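PDB 1PFF: methionine gamma-lyase from Trichomonas vaginalis, which belongs to the Cys/Met metabolism family of pyridoxal-phosphate-dependent enzymes, within the aminotransferase-like clan, and forms an assembly of four chains. Local coordinates for residues Ala13-Ala18 with Ser160-Ile165; Asn75-Leu80 with Ala109-Asp114; Ser125-Asn130 with Arg199-Ala204. All coordinates share one frame; numbering follows the deposited sequence.

Interaction 1. Residues Ala13-Ala18 with Ser160-Ile165; sequences AEACAA and SRADII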
loop_
_atom_site.group_PDB
_atom_site.type_symbol
_atom_site.label_atom_id
_atom_site.label_comp_id
_atom_site.label_asym_id
_atom_site.label_seq_id
_atom_site.Cartn_x
_atom_site.Cartn_y
_atom_site.Cartn_z
ATOM N N ALA A 13 -20.867 -15.194 -13.837
ATOM C CA ALA A 13 -20.041 -15.278 -15.039
ATOM C C ALA A 13 -19.074 -16.459 -14.953
ATOM O O ALA A 13 -18.740 -16.921 -13.858
ATOM C CB ALA A 13 -19.272 -13.999 -15.202
ATOM N N GLU A 14 -18.610 -16.928 -16.111
ATOM C CA GLU A 14 -17.535 -17.920 -16.170
ATOM C C GLU A 14 -16.203 -17.309 -15.748
ATOM O O GLU A 14 -15.384 -17.958 -15.096
ATOM C CB GLU A 14 -17.389 -18.473 -17.592
ATOM C CG GLU A 14 -18.594 -19.251 -18.083
ATOM C CD GLU A 14 -18.385 -19.897 -19.442
ATOM O OE1 GLU A 14 -17.225 -19.988 -19.937
ATOM O OE2 GLU A 14 -19.406 -20.336 -20.012
ATOM N N ALA A 15 -15.986 -16.054 -16.126
ATOM C CA ALA A 15 -14.692 -15.408 -15.899
ATOM C C ALA A 15 -14.818 -13.890 -15.787
ATOM O O ALA A 15 -15.829 -13.293 -16.178
ATOM C CB ALA A 15 -13.696 -15.788 -17.024
ATOM N N CYS A 16 -13.775 -13.267 -15.257
ATOM C CA CYS A 16 -13.750 -11.823 -15.139
ATOM C C CYS A 16 -12.333 -11.302 -15.358
ATOM O O CYS A 16 -11.354 -11.991 -15.060
ATOM C CB CYS A 16 -14.300 -11.411 -13.775
ATOM S SG CYS A 16 -13.944 -9.727 -13.274
ATOM N N ALA A 17 -12.247 -10.104 -15.931
ATOM C CA ALA A 17 -10.986 -9.401 -16.142
ATOM C C ALA A 17 -11.086 -8.048 -15.451
ATOM O O ALA A 17 -11.989 -7.266 -15.743
ATOM C CB ALA A 17 -10.716 -9.216 -17.636
ATOM N N ALA A 18 -10.175 -7.797 -14.515
ATOM C CA ALA A 18 -10.071 -6.503 -13.857
ATOM C C ALA A 18 -9.229 -5.542 -14.701
ATOM O O ALA A 18 -8.275 -5.967 -15.361
ATOM C CB ALA A 18 -9.475 -6.664 -12.461
ATOM N N SER A 160 -17.697 -12.198 -18.362
ATOM C CA SER A 160 -18.218 -12.887 -19.545
ATOM C C SER A 160 -17.828 -14.367 -19.522
ATOM O O SER A 160 -17.322 -14.868 -18.502
ATOM C CB SER A 160 -17.702 -12.202 -20.828
ATOM O OG SER A 160 -18.445 -12.604 -21.975
ATOM N N ARG A 161 -18.076 -15.054 -20.639
ATOM C CA ARG A 161 -17.610 -16.429 -20.856
ATOM C C ARG A 161 -16.088 -16.454 -20.838
ATOM O O ARG A 161 -15.451 -15.452 -21.185
ATOM C CB ARG A 161 -18.069 -16.950 -22.223
ATOM C CG ARG A 161 -19.505 -16.656 -22.587
ATOM C CD ARG A 161 -20.043 -17.468 -23.758
ATOM N NE ARG A 161 -19.161 -17.460 -24.928
ATOM C CZ ARG A 161 -19.358 -16.734 -26.027
ATOM N NH1 ARG A 161 -20.402 -15.918 -26.126
ATOM N NH2 ARG A 161 -18.494 -16.817 -27.035
ATOM N N ALA A 162 -15.512 -17.598 -20.467
ATOM C CA ALA A 162 -14.055 -17.755 -20.383
ATOM C C ALA A 162 -13.333 -17.395 -21.683
ATOM O O ALA A 162 -12.295 -16.714 -21.667
ATOM C CB ALA A 162 -13.691 -19.170 -19.947
ATOM N N ASP A 163 -13.888 -17.835 -22.808
ATOM C CA ASP A 163 -13.239 -17.587 -24.090
ATOM C C ASP A 163 -13.229 -16.105 -24.498
ATOM O O ASP A 163 -12.227 -15.619 -25.030
ATOM C CB ASP A 163 -13.751 -18.541 -25.188
ATOM C CG ASP A 163 -15.187 -18.269 -25.624
ATOM O OD1 ASP A 163 -15.947 -17.546 -24.942
ATOM O OD2 ASP A 163 -15.647 -18.773 -26.675
ATOM N N ILE A 164 -14.316 -15.388 -24.216
ATOM C CA ILE A 164 -14.353 -13.932 -24.392
ATOM C C ILE A 164 -13.341 -13.222 -23.471
ATOM O O ILE A 164 -12.551 -12.396 -23.939
ATOM C CB ILE A 164 -15.782 -13.369 -24.178
ATOM C CG1 ILE A 164 -16.698 -13.787 -25.337
ATOM C CG2 ILE A 164 -15.750 -11.827 -24.065
ATOM C CD1 ILE A 164 -18.172 -13.530 -25.089
ATOM N N ILE A 165 -13.361 -13.551 -22.178
ATOM C CA ILE A 165 -12.424 -12.948 -21.222
ATOM C C ILE A 165 -10.963 -13.234 -21.560
ATOM O O ILE A 165 -10.099 -12.390 -21.332
ATOM C CB ILE A 165 -12.742 -13.373 -19.768
ATOM C CG1 ILE A 165 -14.092 -12.789 -19.310
ATOM C CG2 ILE A 165 -11.590 -12.955 -18.823
ATOM C CD1 ILE A 165 -14.225 -11.268 -19.538
HETATM O O HOH W 1 -15.895 -20.078 -22.777
#

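Interaction 2. Residues Asn75-Leu80 with Ala109-Asp114; sequences NIEKHL and ARKQKD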
loop_
_atom_site.group_PDB
_atom_site.type_symbol
_atom_site.label_atom_id
_atom_site.label_comp_id
_atom_site.label_asym_id
_atom_site.label_seq_id
_atom_site.Cartn_x
_atom_site.Cartn_y
_atom_site.Cartn_z
ATOM N N ASN A 75 -36.462 -0.841 -31.471
ATOM C CA ASN A 75 -35.432 0.058 -31.997
ATOM C C ASN A 75 -34.080 -0.599 -32.277
ATOM O O ASN A 75 -33.402 -0.234 -33.241
ATOM C CB ASN A 75 -35.252 1.295 -31.109
ATOM C CG ASN A 75 -34.965 2.554 -31.916
ATOM O OD1 ASN A 75 -34.965 2.528 -33.147
ATOM N ND2 ASN A 75 -34.705 3.652 -31.227
ATOM N N ILE A 76 -33.698 -1.567 -31.445
ATOM C CA ILE A 76 -32.456 -2.304 -31.652
ATOM C C ILE A 76 -32.535 -3.165 -32.912
ATOM O O ILE A 76 -31.656 -3.080 -33.765
ATOM C CB ILE A 76 -32.094 -3.166 -30.405
ATOM C CG1 ILE A 76 -31.746 -2.263 -29.217
ATOM C CG2 ILE A 76 -30.921 -4.121 -30.703
ATOM C CD1 ILE A 76 -31.820 -2.973 -27.878
ATOM N N GLU A 77 -33.586 -3.977 -33.035
ATOM C CA GLU A 77 -33.672 -4.908 -34.169
ATOM C C GLU A 77 -33.776 -4.128 -35.474
ATOM O O GLU A 77 -33.234 -4.537 -36.497
ATOM C CB GLU A 77 -34.811 -5.925 -34.007
ATOM C CG GLU A 77 -36.192 -5.320 -33.792
ATOM C CD GLU A 77 -37.229 -6.336 -33.329
ATOM O OE1 GLU A 77 -36.868 -7.416 -32.814
ATOM O OE2 GLU A 77 -38.421 -6.040 -33.466
ATOM N N LYS A 78 -34.455 -2.986 -35.403
ATOM C CA LYS A 78 -34.605 -2.072 -36.529
ATOM C C LYS A 78 -33.266 -1.571 -37.069
ATOM O O LYS A 78 -33.145 -1.320 -38.263
ATOM C CB LYS A 78 -35.482 -0.879 -36.130
ATOM C CG LYS A 78 -35.999 -0.063 -37.305
ATOM C CD LYS A 78 -36.080 1.423 -36.989
ATOM C CE LYS A 78 -37.171 1.702 -35.974
ATOM N NZ LYS A 78 -37.108 3.097 -35.473
ATOM N N HIS A 79 -32.265 -1.434 -36.198
ATOM C CA HIS A 79 -30.980 -0.856 -36.598
ATOM C C HIS A 79 -29.897 -1.875 -36.945
ATOM O O HIS A 79 -28.753 -1.498 -37.185
ATOM C CB HIS A 79 -30.477 0.127 -35.529
ATOM C CG HIS A 79 -31.212 1.429 -35.534
ATOM N ND1 HIS A 79 -30.786 2.521 -36.263
ATOM C CD2 HIS A 79 -32.361 1.806 -34.923
ATOM C CE1 HIS A 79 -31.634 3.519 -36.086
ATOM N NE2 HIS A 79 -32.597 3.112 -35.278
ATOM N N LEU A 80 -30.267 -3.152 -36.979
ATOM C CA LEU A 80 -29.324 -4.226 -37.287
ATOM C C LEU A 80 -28.902 -4.148 -38.745
ATOM O O LEU A 80 -29.734 -3.908 -39.620
ATOM C CB LEU A 80 -29.940 -5.599 -36.980
ATOM C CG LEU A 80 -30.233 -5.937 -35.513
ATOM C CD1 LEU A 80 -30.994 -7.247 -35.406
ATOM C CD2 LEU A 80 -28.966 -5.965 -34.624
ATOM N N ALA A 109 -31.478 -8.152 -30.316
ATOM C CA ALA A 109 -30.154 -8.411 -30.870
ATOM C C ALA A 109 -30.060 -9.818 -31.455
ATOM O O ALA A 109 -29.323 -10.034 -32.416
ATOM C CB ALA A 109 -29.077 -8.195 -29.810
ATOM N N ARG A 110 -30.811 -10.767 -30.892
ATOM C CA ARG A 110 -30.796 -12.142 -31.399
ATOM C C ARG A 110 -31.546 -12.321 -32.729
ATOM O O ARG A 110 -31.602 -13.433 -33.263
ATOM C CB ARG A 110 -31.307 -13.147 -30.349
ATOM C CG ARG A 110 -30.467 -13.236 -29.067
ATOM C CD ARG A 110 -28.976 -13.518 -29.248
ATOM N NE ARG A 110 -28.278 -13.312 -27.975
ATOM C CZ ARG A 110 -27.170 -12.601 -27.803
ATOM N NH1 ARG A 110 -26.570 -12.014 -28.830
ATOM N NH2 ARG A 110 -26.658 -12.477 -26.581
ATOM N N LYS A 111 -32.119 -11.236 -33.261
ATOM C CA LYS A 111 -32.678 -11.248 -34.619
ATOM C C LYS A 111 -31.565 -11.361 -35.666
ATOM O O LYS A 111 -31.828 -11.448 -36.865
ATOM C CB LYS A 111 -33.543 -10.011 -34.883
ATOM C CG LYS A 111 -34.786 -9.895 -34.001
ATOM C CD LYS A 111 -35.854 -10.896 -34.373
ATOM C CE LYS A 111 -36.874 -11.032 -33.252
ATOM N NZ LYS A 111 -37.682 -9.795 -33.075
ATOM N N GLN A 112 -30.320 -11.375 -35.191
ATOM C CA GLN A 112 -29.168 -11.688 -36.024
ATOM C C GLN A 112 -28.131 -12.426 -35.190
ATOM O O GLN A 112 -27.964 -12.154 -34.002
ATOM C CB GLN A 112 -28.561 -10.408 -36.574
ATOM C CG GLN A 112 -27.855 -10.549 -37.897
ATOM C CD GLN A 112 -27.706 -9.208 -38.582
ATOM O OE1 GLN A 112 -28.678 -8.671 -39.124
ATOM N NE2 GLN A 112 -26.506 -8.646 -38.531
ATOM N N LYS A 113 -27.432 -13.356 -35.826
ATOM C CA LYS A 113 -26.435 -14.152 -35.137
ATOM C C LYS A 113 -25.198 -13.336 -34.807
ATOM O O LYS A 113 -24.883 -12.353 -35.485
ATOM C CB LYS A 113 -26.013 -15.334 -36.008
ATOM C CG LYS A 113 -27.012 -16.469 -36.075
ATOM C CD LYS A 113 -26.450 -17.572 -36.946
ATOM C CE LYS A 113 -26.856 -18.941 -36.431
ATOM N NZ LYS A 113 -26.513 -19.992 -37.422
ATOM N N ASP A 114 -24.485 -13.792 -33.783
ATOM C CA ASP A 114 -23.140 -13.314 -33.458
ATOM C C ASP A 114 -23.041 -11.829 -33.144
ATOM O O ASP A 114 -22.107 -11.141 -33.568
ATOM C CB ASP A 114 -22.164 -13.688 -34.568
ATOM C CG ASP A 114 -22.177 -15.171 -34.873
ATOM O OD1 ASP A 114 -22.322 -15.984 -33.925
ATOM O OD2 ASP A 114 -22.070 -15.612 -36.032
#

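Interaction 3. Residues Ser125-Asn130 with Arg199-Ala204; sequences SPILTN and RVKRAA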
loop_
_atom_site.group_PDB
_atom_site.type_symbol
_atom_site.label_atom_id
_atom_site.label_comp_id
_atom_site.label_asym_id
_atom_site.label_seq_id
_atom_site.Cartn_x
_atom_site.Cartn_y
_atom_site.Cartn_z
ATOM N N SER A 125 -25.187 -2.501 -10.014
ATOM C CA SER A 125 -24.231 -3.391 -9.322
ATOM C C SER A 125 -24.703 -4.853 -9.390
ATOM O O SER A 125 -25.892 -5.102 -9.616
ATOM C CB SER A 125 -24.023 -2.963 -7.857
ATOM O OG SER A 125 -24.865 -3.717 -7.001
ATOM N N PRO A 126 -23.791 -5.811 -9.182
ATOM C CA PRO A 126 -24.137 -7.243 -9.217
ATOM C C PRO A 126 -25.133 -7.616 -8.114
ATOM O O PRO A 126 -25.791 -8.648 -8.226
ATOM C CB PRO A 126 -22.795 -7.938 -8.956
ATOM C CG PRO A 126 -21.756 -6.901 -9.308
ATOM C CD PRO A 126 -22.365 -5.605 -8.857
ATOM N N ILE A 127 -25.253 -6.773 -7.088
ATOM C CA ILE A 127 -26.236 -6.974 -6.012
ATOM C C ILE A 127 -27.688 -6.835 -6.502
ATOM O O ILE A 127 -28.569 -7.548 -6.026
ATOM C CB ILE A 127 -25.960 -6.012 -4.800
ATOM C CG1 ILE A 127 -24.525 -6.155 -4.276
ATOM C CG2 ILE A 127 -26.967 -6.236 -3.649
ATOM C CD1 ILE A 127 -24.106 -7.608 -3.920
ATOM N N LEU A 128 -27.932 -5.950 -7.470
ATOM C CA LEU A 128 -29.306 -5.625 -7.854
ATOM C C LEU A 128 -29.754 -6.187 -9.199
ATOM O O LEU A 128 -30.926 -6.514 -9.371
ATOM C CB LEU A 128 -29.519 -4.115 -7.823
ATOM C CG LEU A 128 -29.258 -3.413 -6.486
ATOM C CD1 LEU A 128 -29.661 -1.935 -6.585
ATOM C CD2 LEU A 128 -29.933 -4.110 -5.303
ATOM N N THR A 129 -28.819 -6.276 -10.144
ATOM C CA THR A 129 -29.091 -6.794 -11.486
ATOM C C THR A 129 -27.958 -7.706 -11.933
ATOM O O THR A 129 -26.785 -7.394 -11.732
ATOM C CB THR A 129 -29.252 -5.611 -12.482
ATOM O OG1 THR A 129 -30.396 -4.836 -12.096
ATOM C CG2 THR A 129 -29.610 -6.097 -13.910
ATOM N N ASN A 130 -28.318 -8.830 -12.553
ATOM C CA ASN A 130 -27.327 -9.701 -13.179
ATOM C C ASN A 130 -27.634 -9.861 -14.661
ATOM O O ASN A 130 -28.306 -10.815 -15.048
ATOM C CB ASN A 130 -27.290 -11.058 -12.466
ATOM C CG ASN A 130 -26.980 -10.918 -10.984
ATOM O OD1 ASN A 130 -27.779 -11.315 -10.120
ATOM N ND2 ASN A 130 -25.833 -10.323 -10.682
ATOM N N ARG A 199 -23.728 -2.022 1.500
ATOM C CA ARG A 199 -23.685 -0.642 1.006
ATOM C C ARG A 199 -24.692 -0.393 -0.120
ATOM O O ARG A 199 -25.338 0.662 -0.169
ATOM C CB ARG A 199 -22.261 -0.297 0.547
ATOM C CG ARG A 199 -21.308 0.081 1.710
ATOM C CD ARG A 199 -19.857 0.391 1.305
ATOM N NE ARG A 199 -19.173 -0.765 0.712
ATOM C CZ ARG A 199 -19.054 -0.974 -0.601
ATOM N NH1 ARG A 199 -19.582 -0.106 -1.464
ATOM N NH2 ARG A 199 -18.412 -2.045 -1.049
ATOM N N VAL A 200 -24.820 -1.357 -1.028
ATOM C CA VAL A 200 -25.745 -1.212 -2.148
ATOM C C VAL A 200 -27.197 -1.214 -1.676
ATOM O O VAL A 200 -27.997 -0.364 -2.096
ATOM C CB VAL A 200 -25.504 -2.277 -3.226
ATOM C CG1 VAL A 200 -26.714 -2.395 -4.184
ATOM C CG2 VAL A 200 -24.261 -1.922 -4.016
ATOM N N LYS A 201 -27.521 -2.139 -0.778
ATOM C CA LYS A 201 -28.891 -2.282 -0.300
ATOM C C LYS A 201 -29.336 -1.145 0.613
ATOM O O LYS A 201 -30.441 -0.617 0.455
ATOM C CB LYS A 201 -29.083 -3.658 0.359
ATOM C CG LYS A 201 -28.905 -4.811 -0.647
ATOM C CD LYS A 201 -29.278 -6.166 -0.056
ATOM C CE LYS A 201 -29.443 -7.191 -1.174
ATOM N NZ LYS A 201 -29.237 -8.570 -0.686
ATOM N N ARG A 202 -28.483 -0.742 1.550
ATOM C CA ARG A 202 -28.822 0.421 2.390
ATOM C C ARG A 202 -28.969 1.704 1.572
ATOM O O ARG A 202 -29.900 2.479 1.806
ATOM C CB ARG A 202 -27.826 0.628 3.533
ATOM C CG ARG A 202 -28.257 1.753 4.524
ATOM C CD ARG A 202 -29.332 1.333 5.540
ATOM N NE ARG A 202 -28.732 0.953 6.826
ATOM C CZ ARG A 202 -29.141 -0.055 7.599
ATOM N NH1 ARG A 202 -30.174 -0.809 7.246
ATOM N NH2 ARG A 202 -28.511 -0.314 8.741
ATOM N N ALA A 203 -28.059 1.937 0.625
ATOM C CA ALA A 203 -28.193 3.119 -0.245
ATOM C C ALA A 203 -29.495 3.094 -1.051
ATOM O O ALA A 203 -30.178 4.121 -1.156
ATOM C CB ALA A 203 -26.995 3.262 -1.168
ATOM N N ALA A 204 -29.831 1.935 -1.623
ATOM C CA ALA A 204 -31.063 1.804 -2.412
ATOM C C ALA A 204 -32.303 1.989 -1.547
ATOM O O ALA A 204 -33.270 2.620 -1.976
ATOM C CB ALA A 204 -31.120 0.461 -3.154
#

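Interaction 1. Residues Ala13-Ala18 with Ser160-Ile165
The carboxylate of Glu-14 lies over the start of helix 162-177. Ala-162 N donates to Glu-14 OE1 at 3.0 Å, nearly straight at 175°, but from above the carboxylate plane, 46° out of it. A water gives a hydrogen to the same OE1 and accepts from Asp-163 N. The guanidinium of Arg-161 carries Ile-164 CD1 on one face, near the border of the group. Asp-163 OD2 lies in plane at its edge, and Arg-161 NE forms a salt bridge to Asp-163 OD1 at 3.2 Å.

The backbones of Ala-15 and Ser-160 form an antiparallel hydrogen-bonded pair. Ala-15 N reaches Ser-160 O at 3.0 Å, and Ser-160 N reaches Ala-15 O at 3.1 Å. Ser-160 OG is hydrogen-bonded to Asp-137 O. Beyond the pair, Ala-15 CB packs on Ile-165 CB at 3.8 Å. Ile-165 CG2 lies 4.0 Å from Ala-17 CB.

Strand 15-19 is thus joined both to strand 156-160 and to the helix that follows it. Glu-14 OE1 serves the first turn of that helix directly and through water. The amides there would probably stabilise its negative charge.

Interaction 2. Residues Asn75-Leu80 with Ala109-Asp114
Glu-77 and Lys-111 meet with their side chains crossing obliquely. The Glu-77 chain is extended beyond CG. CG itself sits between the backbone N and the carbonyl carbon (chi1 56°), which brings the carboxylate beside the lysine. Lys-111 bends at chi2 and chi4, and its ammonium group comes round to the acid. Lys-111 NZ forms a salt bridge with Glu-77 OE1; the modelled 2.5 Å is short, and its exact value is uncertain. The oxygen is met on its syn side, 30° out of the carboxylate plane. The lysine's methylenes also touch the acid where the two chains cross, with Lys-111 CG 4.0 Å from Glu-77 CB.

Leu-80 crosses Lys-111 nearly perpendicularly. Its CD1 touches Lys-111 CB at 3.8 Å. Leu-80 and Gln-112 instead run alongside in opposite senses, and Gln-112 OE1 comes 4.0 Å from Leu-80 CB. The amide of Gln-112 is held by a bond from NE2 to Lys-81 O. Ile-76 adds a looser contact, with CG2 4.1 Å from Ala-109 N.

A type I beta turn from Ala-109 to Gln-112 places Lys-111 beside Glu-77 of the short helix, and Lys-111 and Gln-112 against Leu-80 just after it. Gln-108 OE1 accepts from Glu-77 N, a second tie between the two parts of the chain. Ile-76 and Ala-109 both touch Val-87 of strand 84-90. Ala-109 also touches Val-117 of strand 116-120. The contact therefore joins the weakly bonded helix 75-78 and the residues after it to the end of helix 102-109 and its following turn, against neighbouring parallel strands of the seven-stranded sheet.

Interaction 3. Residues Ser125-Asn130 with Arg199-Ala204
An ST turn at Ser-125 belongs to the short, weakly bonded helix 125-128, which packs against the long helix 183-216. Ser-125 OG accepts from Ile-127 N at 3.1 Å, and the same hydroxyl oxygen lies 3.5 Å from Val-200 CG2. Ser-125 O accepts from both Leu-128 N and Thr-129 N, so the turn is gripped by backbone bonds as well.

Val-200 is the residue that Ser-125, Ile-127 and Leu-128 share. Its CG1 is anti to the backbone N (chi1 163°), and that branch enters the group formed by the three. Leu-128 and Val-200 reach toward each other tip to tip, with Leu-128 CG 3.6 Å from Val-200 CG1. Ile-127 leans across the valine at a slant, its CB 3.7 Å from Val-200 CG1. Leu-128 CD1 also makes a looser contact with Ala-204 CB at 4.4 Å, one turn along the helix.

Lys-201 borders this group with its methylenes. Its extended chain crosses Ile-127 at about a right angle, and Lys-201 CE lies 3.6 Å from Ile-127 CG2. The ammonium group forms a salt bridge with Asp-197, one turn earlier in the same helix. Lys-201 also packs on Asn-315 of the second subunit, so this border lies close to a subunit interface. Ile-127 also touches Leu-10 of helix 2-11.

No hydrogen bond joins the two segments. The contact rests on aliphatic packing, and the polar groups beside it are engaged within their own parts of the chain: Ser-125 OG in its turn, and Lys-201 NZ with Asp-197.

Overall arrangement
Interaction 3 is the buried contact of the three, with its centre about 13 Å from the chain centre. Interactions 1 and 2 lie farther out, at about 20 and 23 Å, and are partly buried. Their chemistry follows: aliphatic packing in interaction 3, a salt bridge beside apolar contacts in interaction 2, and strand pairing with a carboxylate at a helix start in interaction 1. Interactions 1 and 2 both belong to the seven-stranded sheet and its helices. Interaction 3 uses helix 183-216, which follows helix 162-177 of interaction 1. No two of them touch. Interaction 2 is nested inside the loop closed by interaction 1, whereas interactions 1 and 3 alternate along the chain.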